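Local coordinates for protein methyltransferase FkbM (Methylobacillus flagellatus KT, PDB 2PY6) that probably transfers methyl groups, as a member of the FkbM methyltransferases, at residues A65-V70 with F150-N155. Sequence-based numbering, arbitrary orientation.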
# COMPACT_ATOMS: atom_id res chain seq x y z
N ALA A 65 23.12 -5.01 6.91
CA ALA A 65 22.99 -5.66 8.20
C ALA A 65 24.08 -6.70 8.35
O ALA A 65 24.52 -6.95 9.47
CB ALA A 65 21.61 -6.32 8.36
N HIS A 66 24.52 -7.28 7.23
CA HIS A 66 25.60 -8.27 7.25
C HIS A 66 26.95 -7.64 7.58
O HIS A 66 27.80 -8.31 8.18
CB HIS A 66 25.69 -9.05 5.94
CG HIS A 66 24.50 -9.91 5.66
ND1 HIS A 66 24.17 -11.00 6.44
CD2 HIS A 66 23.60 -9.89 4.64
CE1 HIS A 66 23.10 -11.60 5.93
NE2 HIS A 66 22.73 -10.94 4.84
N LEU A 67 27.18 -6.38 7.20
CA LEU A 67 28.42 -5.67 7.55
C LEU A 67 28.42 -5.21 9.02
O LEU A 67 29.46 -5.26 9.70
CB LEU A 67 28.67 -4.45 6.64
CG LEU A 67 29.82 -3.51 7.10
CD1 LEU A 67 31.18 -4.24 7.14
CD2 LEU A 67 29.92 -2.24 6.29
N MSE A 68 27.26 -4.73 9.49
CA MSE A 68 27.10 -4.25 10.88
C MSE A 68 27.11 -5.39 11.94
O MSE A 68 27.64 -5.19 13.05
CB MSE A 68 25.85 -3.36 11.00
CG MSE A 68 25.88 -2.14 10.04
SE MSE A 68 27.55 -1.07 10.06
CE MSE A 68 27.49 -0.42 11.87
N ASN A 69 26.55 -6.56 11.61
CA ASN A 69 26.55 -7.72 12.51
C ASN A 69 27.85 -8.53 12.47
O ASN A 69 27.99 -9.51 13.22
CB ASN A 69 25.37 -8.66 12.20
CG ASN A 69 24.02 -8.03 12.50
OD1 ASN A 69 23.89 -7.18 13.38
ND2 ASN A 69 22.99 -8.46 11.77
N VAL A 70 28.79 -8.12 11.61
CA VAL A 70 30.09 -8.78 11.41
C VAL A 70 30.77 -9.09 12.73
O VAL A 70 30.78 -8.26 13.65
CB VAL A 70 31.05 -7.93 10.50
CG1 VAL A 70 31.67 -6.74 11.27
CG2 VAL A 70 32.13 -8.77 9.91
N PHE A 150 37.81 -5.51 2.41
CA PHE A 150 38.08 -5.33 3.83
C PHE A 150 38.49 -6.60 4.54
O PHE A 150 38.62 -6.58 5.74
CB PHE A 150 36.84 -4.70 4.49
CG PHE A 150 36.63 -3.26 4.09
CD1 PHE A 150 37.55 -2.30 4.46
CD2 PHE A 150 35.54 -2.88 3.32
CE1 PHE A 150 37.39 -0.98 4.10
CE2 PHE A 150 35.38 -1.56 2.93
CZ PHE A 150 36.31 -0.62 3.32
N GLY A 151 38.70 -7.69 3.80
CA GLY A 151 39.14 -8.97 4.33
C GLY A 151 38.19 -9.56 5.36
O GLY A 151 38.62 -9.97 6.45
N LEU A 152 36.90 -9.59 5.04
CA LEU A 152 35.88 -10.09 5.98
C LEU A 152 35.49 -11.54 5.75
O LEU A 152 34.51 -12.02 6.32
CB LEU A 152 34.65 -9.19 5.92
CG LEU A 152 34.84 -7.72 6.34
CD1 LEU A 152 33.60 -6.91 6.03
CD2 LEU A 152 35.21 -7.64 7.81
N GLN A 153 36.23 -12.26 4.92
CA GLN A 153 35.96 -13.66 4.67
C GLN A 153 36.00 -14.43 6.01
O GLN A 153 36.93 -14.24 6.81
CB GLN A 153 36.99 -14.24 3.71
CG GLN A 153 36.99 -13.66 2.31
CD GLN A 153 37.91 -12.47 2.08
OE1 GLN A 153 38.42 -11.87 3.01
NE2 GLN A 153 38.14 -12.15 0.80
N GLY A 154 34.97 -15.23 6.26
CA GLY A 154 34.82 -15.96 7.52
C GLY A 154 34.12 -15.23 8.66
O GLY A 154 33.69 -15.85 9.64
N ASN A 155 34.00 -13.90 8.57
CA ASN A 155 33.34 -13.09 9.60
C ASN A 155 31.95 -12.60 9.22
O ASN A 155 31.32 -11.82 9.96
CB ASN A 155 34.24 -11.92 10.01
CG ASN A 155 35.48 -12.40 10.68
OD1 ASN A 155 36.56 -12.42 10.08
ND2 ASN A 155 35.34 -12.90 11.91
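L67 and V70 meet L152 and N155 where the end of helix 64-68 approaches a type II beta turn, L152 to N155, in the loop after helix 143-149. Both pieces flank the mixed, mostly parallel six-stranded sheet that includes strand 54-58, in the N-terminal half of the chain. With 176 Å² buried in all, this is a small packing contact joining the end of helix 64-68 to the loop between helices 143-149 and 164-169.

The apolar part rests on methyl groups. CD1 of L67 meets CD1 of L152 at 3.8 Å, and the two side chains cross at about a right angle, so they touch by single methyls instead of lying alongside. The other branch of L152, CD2, packs against V70 CG2 at 3.9 Å; the two methyls of L152 thus reach L67 and V70 respectively. With CG anti to the backbone N (chi1 169°), the L67 chain extends away from its backbone N and carries CD1 to L152. The L67 side chain also rests on L55 and I57 of strand 54-58, which ties the leucine pair to the sheet.

The turn itself is closed by N155 N donating to L152 O at 3.0 Å, while G154, with positive phi, donates its N to D161 OD2. This brings the backbone of N155 up to V70, whose CA lies 5.7 Å from N155 CA.

No hydrogen bond joins the two segments; the polar part of the contact is a CA-H...O approach, V70 CA to N155 O at 3.6 Å, bent to 138° at the hydrogen. Just beyond, R71 shares a backbone hydrogen bond with N155. V70 CG2 sits 3.8 Å from N155 CB, and the same methyl lies 3.2 Å from the carbonyl O of N155.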